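Local coordinates for protein mitogen (Streptococcus dysgalactiae, PDB 2J4X) that is a bacterial superantigen of the staphylococcal/streptococcal toxin family that binds zinc and probably acts as a toxin by stimulating T cells, at residues N112-Q117 / D203-E208; K165-I170 / T177-L182; I54-S59 / N90-G95. All blocks are in the same frame, centred on the assembly; numbering follows the deposited sequence.

Overall arrangement
Contacts 1 and 2 belong to one five-stranded mixed sheet, that of the beta-grasp domain, where strands 199-206 and 166-172 are neighbours; their centres lie about 10 Å apart. Contact 3 sits in the OB-fold domain, on the other side of the chain's centre, about 31 Å from contact 1 and 23 Å from contact 2, centre to centre. Contact 1 is a partly buried parallel pairing with a zinc-binding carboxylate on one face. Contact 2, more buried, is an antiparallel hairpin rich in aromatic side chains. Contact 3 is again parallel and largely buried, but side-chain hydrogen bonds of serine and asparagine add to the backbone ones.

Contact 1: residues N112-Q117 / D203-E208; sequences NIFGEQ and DVYLNE. With ZN (zinc ion), chain B.
Phe-114 lies beside Asp-203 and Tyr-205 where strands 104-114 and 199-206 run parallel in the mixed sheet of the beta-grasp domain. With CG anti to its own carbonyl carbon (chi1 -61°), the ring leans back toward the start of its own strand, which brings its CE1 beside Asp-203. CB and CG pass near Val-204 O, and CD1 reaches CE2 of Tyr-205 at 3.8 Å. The two rings point the same way, their planes 26° apart, but they are slid so far that they barely overlap. Farther out, CE1 of Phe-114 meets Asp-203 OD1 at 3.5 Å, the oxygen lying at the ring edge, near its plane; CZ, at the tip, is still 4.2 Å from Asp-203 OD1. The sheet's other face is aliphatic: CG2 of Ile-113 touches CD1 of Leu-206 at 3.5 Å, and Leu-148 of helix 137-150 packs on Ile-113 and Val-204. Between the faces, Val-204 N donates to Asn-112 O, Phe-114 N to Val-204 O and Leu-206 N to Phe-114 O. On the face that carries Phe-114 and Tyr-205, Asp-203 OD2 binds the zinc ion at 2.2 Å, with His-171 and His-201 completing the protein ligands.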
loop_
_atom_site.group_PDB
_atom_site.type_symbol
_atom_site.label_atom_id
_atom_site.label_comp_id
_atom_site.label_asym_id
_atom_site.label_seq_id
_atom_site.Cartn_x
_atom_site.Cartn_y
_atom_site.Cartn_z
ATOM N N ASN A 112 -8.316 11.732 -7.805
ATOM C CA ASN A 112 -8.813 13.109 -7.797
ATOM C C ASN A 112 -8.217 13.771 -6.581
ATOM O O ASN A 112 -8.446 13.308 -5.456
ATOM C CB ASN A 112 -10.328 13.148 -7.646
ATOM C CG ASN A 112 -11.039 12.458 -8.772
ATOM O OD1 ASN A 112 -12.080 11.823 -8.563
ATOM N ND2 ASN A 112 -10.492 12.581 -9.983
ATOM N N ILE A 113 -7.466 14.847 -6.800
ATOM C CA ILE A 113 -6.833 15.564 -5.708
ATOM C C ILE A 113 -7.580 16.861 -5.426
ATOM O O ILE A 113 -7.762 17.682 -6.314
ATOM C CB ILE A 113 -5.379 15.857 -6.027
ATOM C CG1 ILE A 113 -4.696 14.581 -6.504
ATOM C CG2 ILE A 113 -4.694 16.386 -4.788
ATOM C CD1 ILE A 113 -3.231 14.743 -6.807
ATOM N N PHE A 114 -8.026 17.022 -4.181
ATOM C CA PHE A 114 -8.776 18.195 -3.754
ATOM C C PHE A 114 -8.023 18.960 -2.708
ATOM O O PHE A 114 -7.372 18.366 -1.855
ATOM C CB PHE A 114 -10.137 17.783 -3.202
ATOM C CG PHE A 114 -11.001 17.088 -4.211
ATOM C CD1 PHE A 114 -11.290 15.734 -4.088
ATOM C CD2 PHE A 114 -11.501 17.780 -5.308
ATOM C CE1 PHE A 114 -12.064 15.089 -5.043
ATOM C CE2 PHE A 114 -12.273 17.140 -6.265
ATOM C CZ PHE A 114 -12.555 15.795 -6.131
ATOM N N GLY A 115 -8.118 20.285 -2.784
ATOM C CA GLY A 115 -7.428 21.152 -1.846
ATOM C C GLY A 115 -7.327 22.573 -2.375
ATOM O O GLY A 115 -7.122 22.798 -3.577
ATOM N N GLU A 116 -7.460 23.535 -1.469
ATOM C CA GLU A 116 -7.402 24.946 -1.820
ATOM C C GLU A 116 -6.332 25.330 -2.854
ATOM O O GLU A 116 -6.648 25.998 -3.842
ATOM C CB GLU A 116 -7.252 25.798 -0.542
ATOM C CG GLU A 116 -8.553 25.916 0.282
ATOM C CD GLU A 116 -8.396 26.769 1.539
ATOM O OE1 GLU A 116 -7.738 27.833 1.462
ATOM O OE2 GLU A 116 -8.945 26.383 2.599
ATOM N N GLN A 117 -5.086 24.911 -2.660
ATOM C CA GLN A 117 -4.038 25.280 -3.614
ATOM C C GLN A 117 -3.898 24.334 -4.805
ATOM O O GLN A 117 -2.942 24.443 -5.581
ATOM C CB GLN A 117 -2.686 25.418 -2.894
ATOM N N ASP A 203 -10.135 9.317 -4.233
ATOM C CA ASP A 203 -10.282 10.729 -3.862
ATOM C C ASP A 203 -9.275 11.130 -2.801
ATOM O O ASP A 203 -9.177 10.490 -1.756
ATOM C CB ASP A 203 -11.680 11.016 -3.326
ATOM C CG ASP A 203 -12.740 11.014 -4.409
ATOM O OD1 ASP A 203 -12.558 11.699 -5.451
ATOM O OD2 ASP A 203 -13.762 10.325 -4.202
ATOM N N VAL A 204 -8.535 12.198 -3.067
ATOM C CA VAL A 204 -7.529 12.676 -2.128
ATOM C C VAL A 204 -8.002 14.005 -1.541
ATOM O O VAL A 204 -8.308 14.921 -2.288
ATOM C CB VAL A 204 -6.192 12.871 -2.840
ATOM C CG1 VAL A 204 -5.136 13.282 -1.849
ATOM C CG2 VAL A 204 -5.804 11.593 -3.562
ATOM N N TYR A 205 -8.079 14.106 -0.211
ATOM C CA TYR A 205 -8.539 15.335 0.456
ATOM C C TYR A 205 -7.460 16.032 1.241
ATOM O O TYR A 205 -7.303 15.785 2.437
ATOM C CB TYR A 205 -9.705 15.037 1.393
ATOM C CG TYR A 205 -10.882 14.491 0.650
ATOM C CD1 TYR A 205 -11.071 13.110 0.503
ATOM C CD2 TYR A 205 -11.772 15.352 0.020
ATOM C CE1 TYR A 205 -12.124 12.609 -0.258
ATOM C CE2 TYR A 205 -12.819 14.866 -0.743
ATOM C CZ TYR A 205 -12.992 13.503 -0.876
ATOM O OH TYR A 205 -14.046 13.063 -1.632
ATOM N N LEU A 206 -6.742 16.922 0.563
ATOM C CA LEU A 206 -5.648 17.662 1.173
ATOM C C LEU A 206 -6.083 18.755 2.152
ATOM O O LEU A 206 -7.017 19.513 1.892
ATOM C CB LEU A 206 -4.748 18.243 0.080
ATOM C CG LEU A 206 -4.248 17.194 -0.918
ATOM C CD1 LEU A 206 -3.276 17.836 -1.890
ATOM C CD2 LEU A 206 -3.595 16.032 -0.178
ATOM N N ASN A 207 -5.400 18.800 3.294
ATOM C CA ASN A 207 -5.665 19.769 4.338
ATOM C C ASN A 207 -7.110 19.737 4.775
ATOM O O ASN A 207 -7.736 20.776 4.928
ATOM C CB ASN A 207 -5.290 21.170 3.866
ATOM C CG ASN A 207 -3.805 21.322 3.635
ATOM O OD1 ASN A 207 -3.378 21.804 2.594
ATOM N ND2 ASN A 207 -3.010 20.914 4.608
ATOM N N GLU A 208 -7.640 18.535 4.958
ATOM C CA GLU A 208 -9.010 18.368 5.414
ATOM C C GLU A 208 -9.000 17.389 6.573
ATOM O O GLU A 208 -8.328 16.369 6.508
ATOM C CB GLU A 208 -9.895 17.857 4.279
ATOM C CG GLU A 208 -10.231 18.945 3.278
ATOM C CD GLU A 208 -11.154 18.474 2.181
ATOM O OE1 GLU A 208 -12.176 17.834 2.512
ATOM O OE2 GLU A 208 -10.861 18.757 0.997
HETATM ZN ZN ZN B . -15.578 10.376 -5.421
#

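Contact 2: residues K165-I170 / T177-L182; sequences KGYWGI and TKFTDL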
loop_
_atom_site.group_PDB
_atom_site.type_symbol
_atom_site.label_atom_id
_atom_site.label_comp_id
_atom_site.label_asym_id
_atom_site.label_seq_id
_atom_site.Cartn_x
_atom_site.Cartn_y
_atom_site.Cartn_z
ATOM N N LYS A 165 -2.186 18.195 6.738
ATOM C CA LYS A 165 -2.995 17.060 7.176
ATOM C C LYS A 165 -3.877 16.614 6.008
ATOM O O LYS A 165 -3.987 17.316 5.003
ATOM C CB LYS A 165 -3.857 17.446 8.381
ATOM C CG LYS A 165 -4.827 18.587 8.140
ATOM C CD LYS A 165 -5.784 18.734 9.294
ATOM C CE LYS A 165 -6.480 20.073 9.239
ATOM N NZ LYS A 165 -7.236 20.288 7.985
ATOM N N GLY A 166 -4.494 15.443 6.127
ATOM C CA GLY A 166 -5.343 14.973 5.048
ATOM C C GLY A 166 -5.675 13.491 5.039
ATOM O O GLY A 166 -5.185 12.719 5.841
ATOM N N TYR A 167 -6.526 13.091 4.107
ATOM C CA TYR A 167 -6.927 11.693 3.982
ATOM C C TYR A 167 -7.379 11.407 2.537
ATOM O O TYR A 167 -7.529 12.317 1.727
ATOM C CB TYR A 167 -8.055 11.372 4.996
ATOM C CG TYR A 167 -9.387 12.070 4.749
ATOM C CD1 TYR A 167 -10.447 11.405 4.131
ATOM C CD2 TYR A 167 -9.577 13.395 5.123
ATOM C CE1 TYR A 167 -11.646 12.042 3.895
ATOM C CE2 TYR A 167 -10.776 14.038 4.885
ATOM C CZ TYR A 167 -11.799 13.357 4.273
ATOM O OH TYR A 167 -12.975 14.011 4.035
ATOM N N TRP A 168 -7.559 10.141 2.204
ATOM C CA TRP A 168 -8.012 9.823 0.872
ATOM C C TRP A 168 -9.008 8.703 0.993
ATOM O O TRP A 168 -9.225 8.171 2.075
ATOM C CB TRP A 168 -6.850 9.402 -0.033
ATOM C CG TRP A 168 -6.260 8.090 0.325
ATOM C CD1 TRP A 168 -5.386 7.824 1.350
ATOM C CD2 TRP A 168 -6.494 6.844 -0.336
ATOM N NE1 TRP A 168 -5.058 6.485 1.361
ATOM C CE2 TRP A 168 -5.725 5.857 0.339
ATOM C CE3 TRP A 168 -7.282 6.459 -1.435
ATOM C CZ2 TRP A 168 -5.718 4.510 -0.053
ATOM C CZ3 TRP A 168 -7.275 5.124 -1.821
ATOM C CH2 TRP A 168 -6.493 4.162 -1.129
ATOM N N GLY A 169 -9.622 8.353 -0.128
ATOM C CA GLY A 169 -10.587 7.273 -0.132
ATOM C C GLY A 169 -10.733 6.540 -1.453
ATOM O O GLY A 169 -10.438 7.063 -2.521
ATOM N N ILE A 170 -11.177 5.295 -1.350
ATOM C CA ILE A 170 -11.442 4.452 -2.501
ATOM C C ILE A 170 -12.934 4.684 -2.684
ATOM O O ILE A 170 -13.729 4.353 -1.793
ATOM C CB ILE A 170 -11.203 2.963 -2.163
ATOM C CG1 ILE A 170 -9.718 2.744 -1.878
ATOM C CG2 ILE A 170 -11.711 2.067 -3.304
ATOM C CD1 ILE A 170 -9.390 1.404 -1.265
ATOM N N THR A 177 -17.536 4.447 0.323
ATOM C CA THR A 177 -16.135 4.886 0.325
ATOM C C THR A 177 -15.329 4.248 1.438
ATOM O O THR A 177 -15.878 3.911 2.482
ATOM C CB THR A 177 -16.030 6.417 0.567
ATOM O OG1 THR A 177 -16.722 7.127 -0.462
ATOM C CG2 THR A 177 -14.576 6.860 0.586
ATOM N N LYS A 178 -14.029 4.085 1.216
ATOM C CA LYS A 178 -13.144 3.585 2.266
ATOM C C LYS A 178 -12.126 4.697 2.444
ATOM O O LYS A 178 -11.333 4.967 1.544
ATOM C CB LYS A 178 -12.429 2.301 1.876
ATOM C CG LYS A 178 -11.487 1.814 2.971
ATOM C CD LYS A 178 -10.782 0.549 2.542
ATOM C CE LYS A 178 -9.438 0.387 3.222
ATOM N NZ LYS A 178 -9.485 -0.072 4.643
ATOM N N PHE A 179 -12.174 5.354 3.601
ATOM C CA PHE A 179 -11.293 6.472 3.910
ATOM C C PHE A 179 -10.054 6.085 4.730
ATOM O O PHE A 179 -10.120 5.205 5.603
ATOM C CB PHE A 179 -12.081 7.544 4.665
ATOM C CG PHE A 179 -13.077 8.299 3.815
ATOM C CD1 PHE A 179 -14.424 8.361 4.190
ATOM C CD2 PHE A 179 -12.665 8.986 2.673
ATOM C CE1 PHE A 179 -15.343 9.097 3.448
ATOM C CE2 PHE A 179 -13.575 9.726 1.922
ATOM C CZ PHE A 179 -14.919 9.781 2.313
ATOM N N THR A 180 -8.936 6.761 4.456
ATOM C CA THR A 180 -7.692 6.495 5.160
ATOM C C THR A 180 -6.968 7.790 5.478
ATOM O O THR A 180 -6.865 8.667 4.635
ATOM C CB THR A 180 -6.763 5.582 4.323
ATOM O OG1 THR A 180 -7.435 4.343 4.064
ATOM C CG2 THR A 180 -5.465 5.299 5.062
ATOM N N ASP A 181 -6.466 7.901 6.702
ATOM C CA ASP A 181 -5.747 9.093 7.137
ATOM C C ASP A 181 -4.355 9.021 6.535
ATOM O O ASP A 181 -3.635 8.056 6.783
ATOM C CB ASP A 181 -5.653 9.120 8.664
ATOM C CG ASP A 181 -5.230 10.455 9.197
ATOM O OD1 ASP A 181 -4.517 11.183 8.501
ATOM O OD2 ASP A 181 -5.589 10.778 10.335
ATOM N N LEU A 182 -3.992 10.027 5.737
ATOM C CA LEU A 182 -2.686 10.097 5.073
ATOM C C LEU A 182 -1.530 10.354 6.008
ATOM O O LEU A 182 -0.380 10.292 5.598
ATOM C CB LEU A 182 -2.687 11.198 4.015
ATOM C CG LEU A 182 -3.341 10.904 2.664
ATOM C CD1 LEU A 182 -3.314 12.160 1.766
ATOM C CD2 LEU A 182 -2.590 9.726 2.010
#
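Trp-168 and Thr-180 form a hydrogen-bonded pair, exchanging N-H and carbonyl in both directions; Ile-170 and Lys-178 do the same. Beyond them Leu-182 N reaches Gly-166 O at 2.9 Å, its donor tilted 29° from the carbonyl plane, which brings the backbone hydrogen bonds between 165-170 and 177-182 to five.

Aromatic contact comes next. Tyr-167 turns an edge toward the face of Phe-179 in an offset T-shaped pair, with centroids 5.2 Å apart and planes at 79°. CE1 of Tyr-167 comes to 3.4 Å from CD2 of Phe-179. This pair extends across the sheet, because Tyr-167 also stacks with Tyr-205. At the non-hydrogen-bonded pair of Gly-169 and Phe-179, CA of Gly-169 lies 3.9 Å from CD2 of Phe-179 and 4.1 Å from CG2 of Thr-177.

The two strands, 166-172 and 177-181, make an antiparallel beta hairpin at one edge of the beta-grasp sheet, and the face bearing Trp-168 and Thr-180 packs on helix 137-150.

Van der Waals packing fills this face. Trp-168 CG lies between its backbone N and carbonyl carbon (chi1 69°), which brings the indole alongside Thr-180: NE1 is 3.5 Å from Thr-180 CB. Leu-182 crosses the indole at about a right angle, its CD2 in apolar contact 3.4 Å from Trp-168 CD1.

The polar ends turn elsewhere. Trp-168 NE1 donates to Asp-141 of the helix, Lys-178 NZ makes a salt bridge with Glu-192, and Asp-181 OD1 accepts from Phe-183 N and also bonds a glycerol probably from the crystallisation liquor.

Contact 3: residues I54-S59 / N90-G95; sequences ISSNVS and NYVDGG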
loop_
_atom_site.group_PDB
_atom_site.type_symbol
_atom_site.label_atom_id
_atom_site.label_comp_id
_atom_site.label_asym_id
_atom_site.label_seq_id
_atom_site.Cartn_x
_atom_site.Cartn_y
_atom_site.Cartn_z
ATOM N N ILE A 54 12.665 -12.992 2.022
ATOM C CA ILE A 54 11.565 -12.058 2.302
ATOM C C ILE A 54 10.710 -12.568 3.444
ATOM O O ILE A 54 10.142 -13.646 3.368
ATOM C CB ILE A 54 10.637 -11.861 1.065
ATOM C CG1 ILE A 54 11.449 -11.337 -0.111
ATOM C CG2 ILE A 54 9.517 -10.874 1.385
ATOM C CD1 ILE A 54 10.720 -11.457 -1.415
ATOM N N SER A 55 10.617 -11.786 4.506
ATOM C CA SER A 55 9.808 -12.183 5.645
ATOM C C SER A 55 8.578 -11.295 5.725
ATOM O O SER A 55 8.684 -10.082 5.859
ATOM C CB SER A 55 10.604 -12.068 6.946
ATOM O OG SER A 55 9.779 -12.393 8.054
ATOM N N SER A 56 7.405 -11.902 5.642
ATOM C CA SER A 56 6.170 -11.157 5.702
ATOM C C SER A 56 5.486 -11.365 7.054
ATOM O O SER A 56 5.056 -12.467 7.395
ATOM C CB SER A 56 5.260 -11.601 4.570
ATOM O OG SER A 56 4.098 -10.804 4.528
ATOM N N ASN A 57 5.410 -10.297 7.838
ATOM C CA ASN A 57 4.767 -10.354 9.134
ATOM C C ASN A 57 3.283 -10.228 8.823
ATOM O O ASN A 57 2.878 -9.301 8.114
ATOM C CB ASN A 57 5.285 -9.195 9.999
ATOM C CG ASN A 57 4.486 -8.988 11.273
ATOM O OD1 ASN A 57 4.091 -9.941 11.946
ATOM N ND2 ASN A 57 4.256 -7.720 11.619
ATOM N N VAL A 58 2.486 -11.182 9.312
ATOM C CA VAL A 58 1.037 -11.193 9.086
ATOM C C VAL A 58 0.305 -11.490 10.398
ATOM O O VAL A 58 0.933 -11.919 11.353
ATOM C CB VAL A 58 0.631 -12.248 8.019
ATOM C CG1 VAL A 58 -0.573 -11.758 7.257
ATOM C CG2 VAL A 58 1.750 -12.474 7.026
ATOM N N SER A 59 -1.005 -11.251 10.452
ATOM C CA SER A 59 -1.793 -11.488 11.669
ATOM C C SER A 59 -1.975 -12.967 11.952
ATOM O O SER A 59 -1.976 -13.774 11.027
ATOM C CB SER A 59 -3.185 -10.874 11.545
ATOM O OG SER A 59 -3.980 -11.605 10.629
ATOM N N ASN A 90 14.617 -9.137 3.874
ATOM C CA ASN A 90 13.777 -7.977 3.600
ATOM C C ASN A 90 12.518 -8.215 4.413
ATOM O O ASN A 90 11.805 -9.196 4.174
ATOM C CB ASN A 90 13.396 -7.897 2.123
ATOM C CG ASN A 90 14.596 -7.731 1.200
ATOM O OD1 ASN A 90 14.444 -7.343 0.043
ATOM N ND2 ASN A 90 15.786 -8.033 1.696
ATOM N N TYR A 91 12.247 -7.339 5.377
ATOM C CA TYR A 91 11.059 -7.491 6.206
ATOM C C TYR A 91 9.909 -6.617 5.727
ATOM O O TYR A 91 10.115 -5.466 5.362
ATOM C CB TYR A 91 11.381 -7.161 7.652
ATOM C CG TYR A 91 12.489 -8.009 8.211
ATOM C CD1 TYR A 91 13.819 -7.635 8.048
ATOM C CD2 TYR A 91 12.215 -9.206 8.868
ATOM C CE1 TYR A 91 14.858 -8.432 8.522
ATOM C CE2 TYR A 91 13.242 -10.013 9.344
ATOM C CZ TYR A 91 14.563 -9.621 9.166
ATOM O OH TYR A 91 15.597 -10.419 9.608
ATOM N N VAL A 92 8.699 -7.175 5.711
ATOM C CA VAL A 92 7.516 -6.441 5.278
ATOM C C VAL A 92 6.308 -6.966 6.047
ATOM O O VAL A 92 6.391 -7.995 6.701
ATOM C CB VAL A 92 7.252 -6.631 3.771
ATOM C CG1 VAL A 92 8.518 -6.393 2.977
ATOM C CG2 VAL A 92 6.698 -8.027 3.511
ATOM N N ASP A 93 5.198 -6.237 5.977
ATOM C CA ASP A 93 3.934 -6.614 6.632
ATOM C C ASP A 93 2.979 -7.000 5.522
ATOM O O ASP A 93 2.855 -6.263 4.547
ATOM C CB ASP A 93 3.290 -5.427 7.363
ATOM C CG ASP A 93 4.016 -5.037 8.644
ATOM O OD1 ASP A 93 3.802 -3.878 9.089
ATOM O OD2 ASP A 93 4.773 -5.875 9.208
ATOM N N GLY A 94 2.290 -8.129 5.668
ATOM C CA GLY A 94 1.349 -8.546 4.638
ATOM C C GLY A 94 1.811 -8.452 3.188
ATOM O O GLY A 94 2.927 -8.846 2.872
ATOM N N GLY A 95 0.932 -7.943 2.315
ATOM C CA GLY A 95 1.223 -7.802 0.893
ATOM C C GLY A 95 0.963 -9.082 0.110
ATOM O O GLY A 95 1.233 -9.165 -1.087
#
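Asn-57 and Asp-93 stand side by side on adjoining strands, their ends pointing the same way but their flat groups turned well against each other, amide and carboxylate planes 68° apart. Asn-57 ND2 donates to Asp-93 OD2 at 3.1 Å, reaching the oxygen from above the carboxylate plane, 49° out of it. The same oxygen makes a salt bridge with Lys-79 of strand 71-84, so one carboxylate oxygen joins an amide and an ammonium group; the lysine would be expected to stabilise its negative charge.

Tyr-91 lies on this face too. Its CD2 is 3.8 Å from CB of Ser-55, and its ring extends outward to a hydroxyl that is hydrogen-bonded to Ser-82.

The opposite face carries Ser-56 and Val-92. Here the serine swings its OG anti to the backbone N (chi1 -175°), aiming it along the chain toward Gly-94, where strand 87-98 is interrupted, and it donates to Gly-94 O at 2.8 Å. Val-92 packs its CG2 against the neighbouring backbone, 3.9 Å from Ser-56 CA, while Ala-76 of strand 71-84 touches Val-92.

Strands 53-57 and 87-98 are paired in parallel within the curled sheet of the OB-fold domain, with Ile-54 opposite Asn-90 and Asn-57 opposite Asp-93. Ser-55 N bonds to Asn-90 O and Val-92 N to Ser-55 O; Asn-57 N then reaches Val-92 O at 2.7 Å, in the carbonyl plane.

Past the paired residues the chain bends at Gly-94, whose phi is positive. Its N-H still reaches back to Asn-57 O, Gly-94 N lying 2.8 Å from that oxygen. Past the end of strand 53-57, Ser-59 is the N-cap of helix 60-65, its OG accepting from Gln-62 N.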